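PDB 5ZRD: tyrosinase from Burkholderia thailandensis, which hydroxylates monophenols to catechol derivatives at a two-copper centre and, as is usual for tyrosinases, probably oxidises catechols on to o-quinones. Local coordinates for residues E122-H127 against A218-D223; K240-L245 against S414-P419; V449-A452 against T456-Y459. All coordinates share one frame; numbering follows the deposited sequence.

Contact 1 of 3, residues E122-H127 against A218-D223; sequences EYTLKH and AWLKGD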
loop_
_atom_site.group_PDB
_atom_site.type_symbol
_atom_site.label_atom_id
_atom_site.label_comp_id
_atom_site.label_asym_id
_atom_site.label_seq_id
_atom_site.Cartn_x
_atom_site.Cartn_y
_atom_site.Cartn_z
ATOM N N GLU A 122 37.911 -29.672 -26.058
ATOM C CA GLU A 122 38.232 -31.084 -25.872
ATOM C C GLU A 122 38.554 -31.345 -24.388
ATOM O O GLU A 122 38.123 -32.373 -23.827
ATOM C CB GLU A 122 39.390 -31.490 -26.814
ATOM C CG GLU A 122 39.443 -32.978 -27.177
ATOM C CD GLU A 122 38.185 -33.580 -27.818
ATOM O OE1 GLU A 122 37.966 -34.805 -27.627
ATOM O OE2 GLU A 122 37.404 -32.833 -28.509
ATOM N N TYR A 123 39.290 -30.426 -23.753
ATOM C CA TYR A 123 39.661 -30.615 -22.356
ATOM C C TYR A 123 38.390 -30.741 -21.494
ATOM O O TYR A 123 38.223 -31.736 -20.743
ATOM C CB TYR A 123 40.597 -29.524 -21.821
ATOM C CG TYR A 123 40.967 -29.783 -20.387
ATOM C CD1 TYR A 123 41.976 -30.672 -20.068
ATOM C CD2 TYR A 123 40.218 -29.269 -19.342
ATOM C CE1 TYR A 123 42.257 -31.018 -18.748
ATOM C CE2 TYR A 123 40.510 -29.568 -18.016
ATOM C CZ TYR A 123 41.522 -30.468 -17.716
ATOM O OH TYR A 123 41.842 -30.791 -16.428
ATOM N N THR A 124 37.493 -29.772 -21.627
ATOM C CA THR A 124 36.350 -29.738 -20.747
ATOM C C THR A 124 35.512 -30.995 -21.001
ATOM O O THR A 124 35.034 -31.631 -20.056
ATOM C CB THR A 124 35.526 -28.447 -20.879
ATOM O OG1 THR A 124 36.298 -27.265 -20.668
ATOM C CG2 THR A 124 34.411 -28.419 -19.867
ATOM N N LEU A 125 35.360 -31.387 -22.257
ATOM C CA LEU A 125 34.514 -32.545 -22.511
ATOM C C LEU A 125 35.079 -33.797 -21.829
ATOM O O LEU A 125 34.290 -34.697 -21.468
ATOM C CB LEU A 125 34.405 -32.800 -24.009
ATOM C CG LEU A 125 33.676 -31.736 -24.812
ATOM C CD1 LEU A 125 33.953 -31.916 -26.305
ATOM C CD2 LEU A 125 32.190 -31.764 -24.508
ATOM N N LYS A 126 36.411 -33.901 -21.745
ATOM C CA LYS A 126 37.047 -35.144 -21.278
ATOM C C LYS A 126 37.453 -35.036 -19.806
ATOM O O LYS A 126 37.667 -36.049 -19.217
ATOM C CB LYS A 126 38.291 -35.476 -22.109
ATOM C CG LYS A 126 38.035 -35.811 -23.575
ATOM C CD LYS A 126 39.295 -35.793 -24.432
ATOM C CE LYS A 126 39.862 -37.166 -24.750
ATOM N NZ LYS A 126 40.307 -37.904 -23.538
ATOM N N HIS A 127 37.573 -33.837 -19.237
ATOM C CA HIS A 127 38.080 -33.684 -17.863
ATOM C C HIS A 127 37.307 -32.666 -16.999
ATOM O O HIS A 127 37.624 -32.520 -15.824
ATOM C CB HIS A 127 39.550 -33.292 -17.948
ATOM C CG HIS A 127 40.335 -34.384 -18.569
ATOM N ND1 HIS A 127 41.032 -34.215 -19.747
ATOM C CD2 HIS A 127 40.434 -35.683 -18.230
ATOM C CE1 HIS A 127 41.581 -35.357 -20.089
ATOM N NE2 HIS A 127 41.221 -36.277 -19.173
ATOM N N ALA A 218 28.974 -34.794 -17.917
ATOM C CA ALA A 218 27.705 -35.466 -18.212
ATOM C C ALA A 218 26.730 -34.469 -18.834
ATOM O O ALA A 218 26.050 -34.783 -19.767
ATOM C CB ALA A 218 27.108 -36.062 -16.953
ATOM N N TRP A 219 26.621 -33.296 -18.241
ATOM C CA TRP A 219 25.801 -32.233 -18.808
ATOM C C TRP A 219 26.243 -31.922 -20.242
ATOM O O TRP A 219 25.407 -31.811 -21.145
ATOM C CB TRP A 219 25.893 -30.978 -17.950
ATOM C CG TRP A 219 24.885 -30.874 -16.849
ATOM C CD1 TRP A 219 25.029 -31.285 -15.556
ATOM C CD2 TRP A 219 23.611 -30.228 -16.913
ATOM N NE1 TRP A 219 23.933 -30.945 -14.815
ATOM C CE2 TRP A 219 23.040 -30.307 -15.622
ATOM C CE3 TRP A 219 22.874 -29.623 -17.932
ATOM C CZ2 TRP A 219 21.796 -29.764 -15.323
ATOM C CZ3 TRP A 219 21.631 -29.105 -17.637
ATOM C CH2 TRP A 219 21.097 -29.180 -16.354
ATOM N N LEU A 220 27.552 -31.790 -20.452
ATOM C CA LEU A 220 28.069 -31.498 -21.810
ATOM C C LEU A 220 27.785 -32.657 -22.776
ATOM O O LEU A 220 27.359 -32.445 -23.917
ATOM C CB LEU A 220 29.564 -31.207 -21.720
ATOM C CG LEU A 220 29.898 -29.840 -21.131
ATOM C CD1 LEU A 220 31.349 -29.802 -20.717
ATOM C CD2 LEU A 220 29.610 -28.738 -22.133
ATOM N N LYS A 221 28.012 -33.875 -22.309
ATOM C CA LYS A 221 27.718 -35.042 -23.110
ATOM C C LYS A 221 26.222 -35.154 -23.412
ATOM O O LYS A 221 25.882 -35.329 -24.554
ATOM C CB LYS A 221 28.161 -36.329 -22.412
ATOM C CG LYS A 221 28.199 -37.524 -23.348
ATOM C CD LYS A 221 28.765 -38.788 -22.717
ATOM C CE LYS A 221 28.844 -39.947 -23.698
ATOM N NZ LYS A 221 28.575 -41.255 -23.043
ATOM N N GLY A 222 25.338 -35.046 -22.410
ATOM C CA GLY A 222 23.908 -35.416 -22.591
ATOM C C GLY A 222 23.631 -36.869 -22.188
ATOM O O GLY A 222 22.557 -37.432 -22.445
ATOM N N ASP A 223 24.608 -37.480 -21.520
ATOM C CA ASP A 223 24.504 -38.844 -21.013
ATOM C C ASP A 223 25.649 -39.011 -19.997
ATOM O O ASP A 223 26.432 -38.054 -19.865
ATOM C CB ASP A 223 24.606 -39.838 -22.182
ATOM C CG ASP A 223 23.728 -41.037 -21.991
ATOM O OD1 ASP A 223 23.570 -41.446 -20.808
ATOM O OD2 ASP A 223 23.207 -41.536 -23.025
#

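Contact 2 of 3, residues K240-L245 against S414-P419; sequences KYVRCL and SLLAVP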
loop_
_atom_site.group_PDB
_atom_site.type_symbol
_atom_site.label_atom_id
_atom_site.label_comp_id
_atom_site.label_asym_id
_atom_site.label_seq_id
_atom_site.Cartn_x
_atom_site.Cartn_y
_atom_site.Cartn_z
ATOM N N LYS A 240 23.669 -28.078 -27.461
ATOM C CA LYS A 240 22.825 -26.901 -27.313
ATOM C C LYS A 240 23.608 -25.627 -27.695
ATOM O O LYS A 240 23.066 -24.730 -28.310
ATOM C CB LYS A 240 22.288 -26.837 -25.882
ATOM C CG LYS A 240 21.051 -27.678 -25.591
ATOM C CD LYS A 240 20.193 -27.025 -24.513
ATOM C CE LYS A 240 18.938 -27.798 -24.147
ATOM N NZ LYS A 240 17.802 -27.446 -25.034
ATOM N N TYR A 241 24.906 -25.558 -27.370
ATOM C CA TYR A 241 25.754 -24.411 -27.751
ATOM C C TYR A 241 25.946 -24.362 -29.273
ATOM O O TYR A 241 25.856 -23.292 -29.870
ATOM C CB TYR A 241 27.088 -24.490 -27.033
ATOM C CG TYR A 241 27.233 -23.720 -25.745
ATOM C CD1 TYR A 241 26.812 -22.400 -25.637
ATOM C CD2 TYR A 241 27.913 -24.266 -24.665
ATOM C CE1 TYR A 241 26.972 -21.680 -24.459
ATOM C CE2 TYR A 241 28.101 -23.548 -23.496
ATOM C CZ TYR A 241 27.635 -22.250 -23.390
ATOM O OH TYR A 241 27.840 -21.508 -22.258
ATOM N N VAL A 242 26.145 -25.519 -29.905
ATOM C CA VAL A 242 26.227 -25.601 -31.376
ATOM C C VAL A 242 24.919 -25.094 -31.980
ATOM O O VAL A 242 24.940 -24.205 -32.833
ATOM C CB VAL A 242 26.561 -27.010 -31.906
ATOM C CG1 VAL A 242 26.475 -27.057 -33.424
ATOM C CG2 VAL A 242 27.925 -27.515 -31.442
ATOM N N ARG A 243 23.784 -25.567 -31.483
ATOM C CA ARG A 243 22.460 -25.088 -31.981
ATOM C C ARG A 243 22.342 -23.557 -31.905
ATOM O O ARG A 243 21.775 -22.928 -32.826
ATOM C CB ARG A 243 21.293 -25.646 -31.157
ATOM C CG ARG A 243 20.682 -26.932 -31.682
ATOM C CD ARG A 243 19.162 -26.926 -31.681
ATOM N NE ARG A 243 18.713 -28.257 -32.065
ATOM C CZ ARG A 243 18.541 -28.676 -33.322
ATOM N NH1 ARG A 243 18.483 -27.799 -34.313
ATOM N NH2 ARG A 243 18.423 -29.972 -33.574
ATOM N N CYS A 244 22.777 -22.950 -30.787
ATOM C CA CYS A 244 22.487 -21.532 -30.602
ATOM C C CYS A 244 23.186 -20.712 -31.689
ATOM O O CYS A 244 22.654 -19.671 -32.076
ATOM C CB CYS A 244 22.817 -21.047 -29.197
ATOM S SG CYS A 244 24.558 -20.677 -28.862
ATOM N N LEU A 245 24.274 -21.245 -32.267
ATOM C CA LEU A 245 25.056 -20.519 -33.273
ATOM C C LEU A 245 24.269 -20.413 -34.582
ATOM O O LEU A 245 24.596 -19.570 -35.415
ATOM C CB LEU A 245 26.414 -21.199 -33.493
ATOM C CG LEU A 245 27.372 -21.136 -32.299
ATOM C CD1 LEU A 245 28.719 -21.743 -32.643
ATOM C CD2 LEU A 245 27.568 -19.712 -31.818
ATOM N N SER A 414 25.659 -32.244 -38.847
ATOM C CA SER A 414 25.093 -33.537 -38.804
ATOM C C SER A 414 24.798 -33.915 -37.357
ATOM O O SER A 414 23.820 -34.617 -37.103
ATOM C CB SER A 414 25.999 -34.538 -39.442
ATOM O OG SER A 414 27.036 -34.843 -38.545
ATOM N N LEU A 415 25.612 -33.476 -36.411
ATOM C CA LEU A 415 25.275 -33.766 -35.023
ATOM C C LEU A 415 23.852 -33.270 -34.724
ATOM O O LEU A 415 23.119 -33.945 -34.015
ATOM C CB LEU A 415 26.294 -33.100 -34.099
ATOM C CG LEU A 415 25.929 -33.152 -32.620
ATOM C CD1 LEU A 415 26.157 -34.549 -32.064
ATOM C CD2 LEU A 415 26.704 -32.105 -31.844
ATOM N N LEU A 416 23.480 -32.112 -35.290
ATOM C CA LEU A 416 22.141 -31.507 -35.181
ATOM C C LEU A 416 21.116 -32.132 -36.155
ATOM O O LEU A 416 19.938 -31.740 -36.125
ATOM C CB LEU A 416 22.237 -30.012 -35.523
ATOM C CG LEU A 416 23.116 -29.127 -34.634
ATOM C CD1 LEU A 416 22.978 -27.657 -35.050
ATOM C CD2 LEU A 416 22.785 -29.315 -33.152
ATOM N N ALA A 417 21.524 -33.004 -37.071
ATOM C CA ALA A 417 20.614 -33.528 -38.112
ATOM C C ALA A 417 19.720 -34.629 -37.535
ATOM O O ALA A 417 20.157 -35.496 -36.760
ATOM C CB ALA A 417 21.394 -34.077 -39.296
ATOM N N VAL A 418 18.487 -34.615 -37.997
ATOM C CA VAL A 418 17.568 -35.711 -37.735
ATOM C C VAL A 418 18.079 -36.956 -38.473
ATOM O O VAL A 418 18.148 -36.953 -39.697
ATOM C CB VAL A 418 16.142 -35.336 -38.172
ATOM C CG1 VAL A 418 15.153 -36.482 -37.916
ATOM C CG2 VAL A 418 15.692 -34.044 -37.492
ATOM N N PRO A 419 18.455 -38.014 -37.742
ATOM C CA PRO A 419 18.766 -39.268 -38.429
ATOM C C PRO A 419 17.598 -39.659 -39.352
ATOM O O PRO A 419 16.446 -39.487 -38.944
ATOM C CB PRO A 419 18.915 -40.343 -37.339
ATOM C CG PRO A 419 19.091 -39.550 -36.056
ATOM C CD PRO A 419 18.390 -38.224 -36.291
#

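Contact 3 of 3, residues V449-A452 against T456-Y459; sequences VTDA and TREY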
loop_
_atom_site.group_PDB
_atom_site.type_symbol
_atom_site.label_atom_id
_atom_site.label_comp_id
_atom_site.label_asym_id
_atom_site.label_seq_id
_atom_site.Cartn_x
_atom_site.Cartn_y
_atom_site.Cartn_z
ATOM N N VAL A 449 7.360 -46.280 -25.566
ATOM C CA VAL A 449 6.512 -47.059 -26.444
ATOM C C VAL A 449 6.628 -48.545 -26.071
ATOM O O VAL A 449 7.710 -49.118 -25.969
ATOM C CB VAL A 449 6.764 -46.780 -27.943
ATOM C CG1 VAL A 449 7.964 -45.888 -28.216
ATOM C CG2 VAL A 449 6.815 -48.045 -28.779
ATOM N N THR A 450 5.456 -49.118 -25.846
ATOM C CA THR A 450 5.247 -50.504 -25.523
ATOM C C THR A 450 4.821 -51.232 -26.803
ATOM O O THR A 450 3.711 -51.026 -27.266
ATOM C CB THR A 450 4.183 -50.597 -24.427
ATOM O OG1 THR A 450 4.629 -49.768 -23.357
ATOM C CG2 THR A 450 3.949 -51.999 -23.915
ATOM N N ASP A 451 5.720 -52.032 -27.384
ATOM C CA ASP A 451 5.408 -52.906 -28.546
ATOM C C ASP A 451 4.400 -54.028 -28.140
ATOM O O ASP A 451 3.796 -53.979 -27.059
ATOM C CB ASP A 451 6.711 -53.492 -29.164
ATOM C CG ASP A 451 7.420 -54.545 -28.233
ATOM O OD1 ASP A 451 6.841 -55.031 -27.225
ATOM O OD2 ASP A 451 8.582 -54.891 -28.511
ATOM N N ALA A 452 4.233 -55.038 -28.986
ATOM C CA ALA A 452 3.175 -56.059 -28.791
ATOM C C ALA A 452 3.502 -56.998 -27.620
ATOM O O ALA A 452 2.595 -57.392 -26.867
ATOM C CB ALA A 452 2.987 -56.839 -30.069
ATOM N N THR A 456 8.713 -52.352 -23.200
ATOM C CA THR A 456 8.748 -50.865 -23.207
ATOM C C THR A 456 10.152 -50.360 -23.592
ATOM O O THR A 456 11.140 -50.739 -22.975
ATOM C CB THR A 456 8.262 -50.294 -21.863
ATOM O OG1 THR A 456 6.900 -50.697 -21.726
ATOM C CG2 THR A 456 8.312 -48.783 -21.760
ATOM N N ARG A 457 10.218 -49.531 -24.642
ATOM C CA ARG A 457 11.408 -48.714 -24.982
ATOM C C ARG A 457 11.209 -47.275 -24.475
ATOM O O ARG A 457 10.127 -46.695 -24.641
ATOM C CB ARG A 457 11.618 -48.663 -26.496
ATOM C CG ARG A 457 12.583 -49.695 -27.044
ATOM C CD ARG A 457 12.329 -49.885 -28.528
ATOM N NE ARG A 457 13.335 -50.723 -29.168
ATOM C CZ ARG A 457 13.372 -52.050 -29.098
ATOM N NH1 ARG A 457 12.419 -52.715 -28.460
ATOM N NH2 ARG A 457 14.377 -52.700 -29.659
ATOM N N GLU A 458 12.249 -46.687 -23.891
ATOM C CA GLU A 458 12.217 -45.276 -23.478
ATOM C C GLU A 458 13.094 -44.383 -24.376
ATOM O O GLU A 458 14.268 -44.646 -24.586
ATOM C CB GLU A 458 12.689 -45.102 -22.045
ATOM C CG GLU A 458 11.938 -43.985 -21.357
ATOM C CD GLU A 458 12.484 -43.655 -19.986
ATOM O OE1 GLU A 458 13.761 -43.614 -19.857
ATOM O OE2 GLU A 458 11.634 -43.451 -19.058
ATOM N N TYR A 459 12.528 -43.288 -24.871
ATOM C CA TYR A 459 13.338 -42.338 -25.619
ATOM C C TYR A 459 13.545 -41.077 -24.763
ATOM O O TYR A 459 12.588 -40.504 -24.229
ATOM C CB TYR A 459 12.690 -42.091 -26.985
ATOM C CG TYR A 459 12.662 -43.313 -27.869
ATOM C CD1 TYR A 459 13.720 -43.600 -28.713
ATOM C CD2 TYR A 459 11.597 -44.198 -27.831
ATOM C CE1 TYR A 459 13.709 -44.723 -29.520
ATOM C CE2 TYR A 459 11.580 -45.343 -28.607
ATOM C CZ TYR A 459 12.635 -45.601 -29.464
ATOM O OH TYR A 459 12.619 -46.710 -30.260
#

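Contact 1 of 3, residues E122-H127 against A218-D223
Leu220 reaches out from the end of helix 205-221 and meets Thr124 and Leu125, two consecutive residues of helix 122-127. Its side chain crosses both of theirs at about a right angle. The tight spot is at the tip: Leu220 CD1 comes within 3.5 Å of Thr124 CG2, closer than methyl groups usually sit. Lower down the same leucine, the packing relaxes to an ordinary contact, with Leu220 CB 3.9 Å from Leu125 CD2. Thr124 turns its methyl to Leu220 because CG2 lies anti to the backbone N, while OG1 (chi1 -56°) turns beside that N. The hydroxyl thus serves a different neighbourhood, hydrogen-bonded to Trp117 NE1 and to Asp118 O, and those two bonds would hold the rotation that turns CG2 to Leu220. All three touching residues are buried.

Away from this point the two segments soon part company. On the helix 122-127 side, Glu122 and His127 are exposed, and CB of His127 lies over one face of the Tyr123 ring. Beyond Leu220, Gly222, just past the helix end, has a positive phi of 93°, its N still bound to Ala218 O at 2.7 Å, and the chain runs out to the exposed Asp223.

The contact is hydrophobic packing of helix against helix within the common central domain of tyrosinase, the domain that carries the copper ligands. Helix 237-244 covers the junction, with Tyr238 touching Leu125 and Val237 touching Leu220. Leu220 is about 11 Å, side chain to side chain, from the copper ligand His277 on helix 274-285, and the neighbouring Trp219 packs directly against that helix.

Contact 2 of 3, residues K240-L245 against S414-P419
Ser414 O accepts the N-H of Ala417 at 2.8 Å, and the turn closed by this bond presents Leu416 to Val242 and Arg243 of helix 237-244. Leu416 carries its side of the contact almost alone. CD1 lies between Val242 and the Arg243 backbone: it meets Val242 CG1 at 3.9 Å, the two side chains crossing at a slant, and is 4.0 Å from Arg243 CA. CD2 goes to the arginine side chain, 3.5 Å from Arg243 CG.

Arg243 and Leu416 run past one another in opposite directions. A bend at chi2 (-135°) folds the arginine back along the leucine, and the guanidinium comes to lie with one face over it: CD2 is 4.2 Å from the plane, above its centre, with CB on that face too. Val242 is buried and is also touched by Leu405, whereas Arg243 is partly exposed and packs on Thr271.

This is plain packing away from the copper site, joining helix 237-244 of the central domain to the turn that follows helix 410-415. The chemistry is mainly that of dispersion: an aliphatic wedge against a helix flank, with one face of a cationic group lying over it. Because the leucine takes a face, the in-plane N-H groups can still meet polar partners or water at the rim.

Contact 3 of 3, residues V449-A452 against T456-Y459
Val449 and Arg457 pair through their backbones in both directions, a hydrogen-bonded pair of the antiparallel hairpin formed by strands 441-450 and 456-466. Strand 456-466 is an outermost strand of the mixed sheet within this chain. Val449 N donates a hydrogen bond to Arg457 O at 2.9 Å, in the carbonyl plane. The return bond, from Arg457 N to Val449 O, is also 2.9 Å long and straight at the hydrogen (166°), although the donor is tilted 27° from the carbonyl plane. The same Val449 O takes a CA-H...O contact from Thr456 CA at 3.4 Å.

The next pair, Thr450 and Thr456, is non-hydrogen-bonded in its backbone, and its side chains supply the polar link instead. The two OG1 atoms stand 2.9 Å apart in a hydrogen bond that either may donate. Each hydroxyl is placed beside its own backbone N (chi1 -54° in Thr450), and Thr450 OG1 has a second partner in Lys502 NZ.

Apolar contact is confined to the face carrying Val449 and Arg457. There Val449 CG1 touches Tyr459 CE2 at 3.7 Å, coming in at the ring's edge near its plane, while the ring also packs against Met493 and Pro494.

The charged pair is looser. Asp451 OD2 and Arg457 NH1 are 4.4 Å apart, beyond a salt bridge, and Asp451 OD1 is hydrogen-bonded to Lys455 N within the connecting turn.

Backbone and hydroxyl bonds thus fix the register where the hairpin turns at the surface, whereas the Asp451-Arg457 attraction would be long-range and probably weakened by solvent.

How the contacts relate
Contact 1 is core, contact 2 is partly buried, and contact 3 lies at the surface, its centre about 34 Å from that of the chain. Contacts 1 and 2 are neighbours, their centres 16 Å apart, and both are built on helices: helix 205-221 of contact 1 is followed in the chain by helix 237-244 of contact 2. Contact 3 belongs to strands 441-450 and 456-466, its centre 29 Å from that of contact 1 and 26 Å from that of contact 2. The chemistry changes accordingly, from methyl packing in contact 1, through aliphatic packing under a guanidinium in contact 2, to backbone and hydroxyl hydrogen bonds in contact 3.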